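Local coordinates for glucose-6-phosphate isomerase like protein (PDB 1WIW) that probably isomerises sugar phosphates, interconverting glucose 6-phosphate or mannose 6-phosphate with fructose 6-phosphate, at residues 149-152 and 153-156; 157-160 and 161-165. All blocks are in the same frame, centred on the assembly; numbering follows the deposited sequence.

Contact 1 of 2, residues 149-152 and 153-156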
loop_
_atom_site.group_PDB
_atom_site.type_symbol
_atom_site.label_atom_id
_atom_site.label_comp_id
_atom_site.label_asym_id
_atom_site.label_seq_id
_atom_site.Cartn_x
_atom_site.Cartn_y
_atom_site.Cartn_z
ATOM N N GLU B 149 -13.258 14.044 26.493
ATOM C CA GLU B 149 -13.997 12.906 27.028
ATOM C C GLU B 149 -15.176 12.477 26.147
ATOM O O GLU B 149 -15.684 11.368 26.293
ATOM C CB GLU B 149 -14.504 13.210 28.444
ATOM C CG GLU B 149 -15.434 14.415 28.521
ATOM C CD GLU B 149 -14.710 15.699 28.884
ATOM O OE1 GLU B 149 -13.531 15.863 28.484
ATOM O OE2 GLU B 149 -15.331 16.549 29.562
ATOM N N GLU B 150 -15.611 13.342 25.233
ATOM C CA GLU B 150 -16.734 13.001 24.360
ATOM C C GLU B 150 -16.363 13.045 22.880
ATOM O O GLU B 150 -17.185 12.746 22.018
ATOM C CB GLU B 150 -17.910 13.956 24.606
ATOM C CG GLU B 150 -18.397 13.994 26.049
ATOM C CD GLU B 150 -19.586 14.920 26.241
ATOM O OE1 GLU B 150 -19.502 16.103 25.834
ATOM O OE2 GLU B 150 -20.606 14.465 26.806
ATOM N N ASN B 151 -15.121 13.410 22.591
ATOM C CA ASN B 151 -14.658 13.528 21.216
ATOM C C ASN B 151 -13.695 12.386 20.885
ATOM O O ASN B 151 -12.586 12.333 21.411
ATOM C CB ASN B 151 -13.960 14.880 21.051
ATOM C CG ASN B 151 -13.638 15.201 19.611
ATOM O OD1 ASN B 151 -13.168 14.349 18.865
ATOM N ND2 ASN B 151 -13.876 16.450 19.216
ATOM N N PRO B 152 -14.113 11.453 20.011
ATOM C CA PRO B 152 -13.289 10.304 19.612
ATOM C C PRO B 152 -11.986 10.667 18.910
ATOM O O PRO B 152 -10.977 9.989 19.096
ATOM C CB PRO B 152 -14.223 9.503 18.696
ATOM C CG PRO B 152 -15.579 9.846 19.211
ATOM C CD PRO B 152 -15.470 11.332 19.453
ATOM N N ALA B 153 -12.012 11.719 18.095
ATOM C CA ALA B 153 -10.819 12.151 17.371
ATOM C C ALA B 153 -9.795 12.749 18.327
ATOM O O ALA B 153 -8.603 12.473 18.209
ATOM C CB ALA B 153 -11.184 13.170 16.289
ATOM N N LYS B 154 -10.254 13.571 19.269
ATOM C CA LYS B 154 -9.341 14.167 20.242
ATOM C C LYS B 154 -8.752 13.054 21.098
ATOM O O LYS B 154 -7.553 13.033 21.359
ATOM C CB LYS B 154 -10.062 15.169 21.157
ATOM C CG LYS B 154 -10.452 16.470 20.479
ATOM C CD LYS B 154 -10.980 17.492 21.477
ATOM C CE LYS B 154 -11.436 18.774 20.782
ATOM N NZ LYS B 154 -12.043 19.744 21.742
ATOM N N PHE B 155 -9.606 12.134 21.538
ATOM C CA PHE B 155 -9.156 11.027 22.369
ATOM C C PHE B 155 -8.113 10.184 21.638
ATOM O O PHE B 155 -7.074 9.864 22.207
ATOM C CB PHE B 155 -10.334 10.140 22.775
ATOM C CG PHE B 155 -9.986 9.127 23.836
ATOM C CD1 PHE B 155 -9.994 9.482 25.184
ATOM C CD2 PHE B 155 -9.605 7.834 23.486
ATOM C CE1 PHE B 155 -9.624 8.562 26.169
ATOM C CE2 PHE B 155 -9.230 6.906 24.462
ATOM C CZ PHE B 155 -9.240 7.273 25.806
ATOM N N LEU B 156 -8.388 9.831 20.381
ATOM C CA LEU B 156 -7.454 9.013 19.600
ATOM C C LEU B 156 -6.142 9.749 19.329
ATOM O O LEU B 156 -5.072 9.141 19.317
ATOM C CB LEU B 156 -8.088 8.586 18.269
ATOM C CG LEU B 156 -7.232 7.676 17.371
ATOM C CD1 LEU B 156 -6.800 6.438 18.160
ATOM C CD2 LEU B 156 -8.023 7.263 16.123
#
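The carboxamide of Asn151 is a flat group with the aliphatic part of Lys154 laid over one of its faces: Lys154 CG stands 3.5 Å from Asn151 CG, and Lys154 CE reaches over the amide nitrogen at 3.7 Å from Asn151 ND2. The two side chains cross at about a right angle. With CG anti to its own backbone N (chi1 -171°), Asn151 brings its amide oxygen back over the first turn of the helix, the classic N-cap arrangement. Lys154 N donates to Asn151 OD1 at 3.0 Å in a fairly straight bond (165°), coming from above the amide plane on the same side as the lysine chain. Ala153 N makes a weaker, strongly bent bond to the same oxygen, also 3.0 Å from Asn151 OD1. One side-chain oxygen thus serves two amides at the helix start, where no preceding turn can supply carbonyls. Regular helical bonding follows, with Phe155 N 3.0 Å from Asn151 O and Leu156 N 2.9 Å from Pro152 O. The cap is itself held in place, since Asn151 ND2 donates to Leu142 O, while the extended lysine carries NZ to Asp5 in a salt bridge and to the carbonyls of Leu4, Pro144 and Val146. Helix 251-272 packs alongside this start of helix 152-160, Tyr268 touching both Asn151 and Lys154, and Thr265 meeting Ala153.

Contact 2 of 2, residues 157-160 and 161-165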
loop_
_atom_site.group_PDB
_atom_site.type_symbol
_atom_site.label_atom_id
_atom_site.label_comp_id
_atom_site.label_asym_id
_atom_site.label_seq_id
_atom_site.Cartn_x
_atom_site.Cartn_y
_atom_site.Cartn_z
ATOM N N ALA B 157 -6.226 11.057 19.116
ATOM C CA ALA B 157 -5.037 11.856 18.849
ATOM C C ALA B 157 -4.062 11.717 20.014
ATOM O O ALA B 157 -2.861 11.540 19.816
ATOM C CB ALA B 157 -5.425 13.327 18.633
ATOM N N TYR B 158 -4.584 11.786 21.233
ATOM C CA TYR B 158 -3.744 11.645 22.416
ATOM C C TYR B 158 -3.084 10.268 22.448
ATOM O O TYR B 158 -1.930 10.134 22.852
ATOM C CB TYR B 158 -4.570 11.870 23.685
ATOM C CG TYR B 158 -4.747 13.333 24.032
ATOM C CD1 TYR B 158 -3.647 14.122 24.376
ATOM C CD2 TYR B 158 -6.000 13.932 23.997
ATOM C CE1 TYR B 158 -3.791 15.476 24.675
ATOM C CE2 TYR B 158 -6.160 15.287 24.295
ATOM C CZ TYR B 158 -5.048 16.051 24.631
ATOM O OH TYR B 158 -5.190 17.388 24.910
ATOM N N THR B 159 -3.814 9.246 22.016
ATOM C CA THR B 159 -3.282 7.880 21.987
ATOM C C THR B 159 -2.165 7.727 20.946
ATOM O O THR B 159 -1.227 6.938 21.127
ATOM C CB THR B 159 -4.390 6.861 21.648
ATOM O OG1 THR B 159 -5.417 6.918 22.646
ATOM C CG2 THR B 159 -3.815 5.447 21.584
ATOM N N LEU B 160 -2.276 8.473 19.849
ATOM C CA LEU B 160 -1.289 8.412 18.778
ATOM C C LEU B 160 -0.093 9.340 19.011
ATOM O O LEU B 160 0.930 9.227 18.333
ATOM C CB LEU B 160 -1.969 8.739 17.439
ATOM C CG LEU B 160 -2.535 7.587 16.591
ATOM C CD1 LEU B 160 -2.977 6.430 17.453
ATOM C CD2 LEU B 160 -3.678 8.106 15.733
ATOM N N LEU B 161 -0.218 10.243 19.980
ATOM C CA LEU B 161 0.856 11.182 20.286
ATOM C C LEU B 161 2.155 10.446 20.613
ATOM O O LEU B 161 2.196 9.607 21.511
ATOM C CB LEU B 161 0.453 12.084 21.460
ATOM C CG LEU B 161 1.498 13.079 21.981
ATOM C CD1 LEU B 161 1.923 14.030 20.882
ATOM C CD2 LEU B 161 0.920 13.850 23.160
ATOM N N GLU B 162 3.205 10.764 19.861
ATOM C CA GLU B 162 4.522 10.159 20.038
ATOM C C GLU B 162 4.544 8.645 19.855
ATOM O O GLU B 162 5.308 7.928 20.508
ATOM C CB GLU B 162 5.099 10.549 21.400
ATOM C CG GLU B 162 5.428 12.033 21.477
ATOM C CD GLU B 162 6.028 12.440 22.801
ATOM O OE1 GLU B 162 7.071 11.867 23.182
ATOM O OE2 GLU B 162 5.457 13.338 23.457
ATOM N N ARG B 163 3.687 8.167 18.962
ATOM C CA ARG B 163 3.631 6.750 18.637
ATOM C C ARG B 163 3.625 6.627 17.127
ATOM O O ARG B 163 3.402 7.610 16.423
ATOM C CB ARG B 163 2.373 6.092 19.200
ATOM C CG ARG B 163 2.443 5.797 20.689
ATOM C CD ARG B 163 1.479 4.681 21.035
ATOM N NE ARG B 163 0.492 5.098 22.020
ATOM C CZ ARG B 163 0.724 5.160 23.324
ATOM N NH1 ARG B 163 1.912 4.823 23.802
ATOM N NH2 ARG B 163 -0.231 5.574 24.145
ATOM N N LEU B 164 3.895 5.423 16.636
ATOM C CA LEU B 164 3.898 5.160 15.204
ATOM C C LEU B 164 2.618 4.386 14.929
ATOM O O LEU B 164 2.536 3.193 15.209
ATOM C CB LEU B 164 5.114 4.310 14.818
ATOM C CG LEU B 164 5.204 3.888 13.350
ATOM C CD1 LEU B 164 5.214 5.122 12.461
ATOM C CD2 LEU B 164 6.467 3.054 13.128
ATOM N N PRO B 165 1.588 5.063 14.404
ATOM C CA PRO B 165 0.335 4.358 14.127
ATOM C C PRO B 165 0.388 3.359 12.980
ATOM O O PRO B 165 1.021 3.589 11.947
ATOM C CB PRO B 165 -0.663 5.496 13.879
ATOM C CG PRO B 165 0.186 6.599 13.365
ATOM C CD PRO B 165 1.445 6.514 14.193
HETATM O O HOH W 1 0.792 8.897 23.416
#
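Leu160, Leu161 and Arg163 carry the change from helix to strand, through a type II beta turn that runs from Leu160 to Arg163 and is closed by Arg163 N donating to Leu160 O at 3.0 Å. Glu162, at the third position of that turn, takes the left-handed backbone conformation such a turn needs there (phi 60°). Leu161 is the first residue to leave helical geometry, and its amide is shared: Leu161 N makes weak bonds to Ala157 O at 2.9 Å and to Tyr158 O at 3.3 Å, divided between an i-4 and an i-3 carbonyl as the chain leaves the helix. A water donates to both Tyr158 O and Leu161 O, bridging the last turn to the departing chain, and also lies to one face of the Arg163 guanidinium, displaced toward its rim. The arginine turns back toward the helix. A bend at chi3 (-121°) swings its NE onto the carbonyl of Thr159, where Arg163 NE lies 2.7 Å from Thr159 O, nearly along the C=O axis, although the oxygen is tilted from the guanidinium plane. Farther out, Arg163 NH1 forms a salt bridge with Asp239. A leucine in its place would probably leave the Thr159 carbonyl without this donor and Asp239 without its positive mate. Leu160 CG meets the ring of Pro165, the second residue of strand 164-168, at 3.9 Å from Pro165 CB. Leu160 also packs on Ala217 and Val219 of strand 216-221, the parallel neighbour of strand 164-168, while Ala157 and Tyr158 rest on Leu272 of helix 251-272. Leu164 packs against Leu164 of the second subunit.

In the fold
Contacts 1 and 2 treat the two ends of one short helix, 152-160, and illustrate how differently a helix may begin and finish: a side-chain cap at the start, a turn with an arginine folding back at the end. Their centres are about 13 Å apart, and both lie on the same side of the chain's centre, about 19 and 18 Å from it. Common neighbours tie them together. Tyr268 of helix 251-272 touches residues of both, and Leu4 in the N-terminal segment accepts from Lys154 through its carbonyl and donates to Tyr158 through its amide. Together they lead the chain into the parallel sheet of the C-terminal SIS domain.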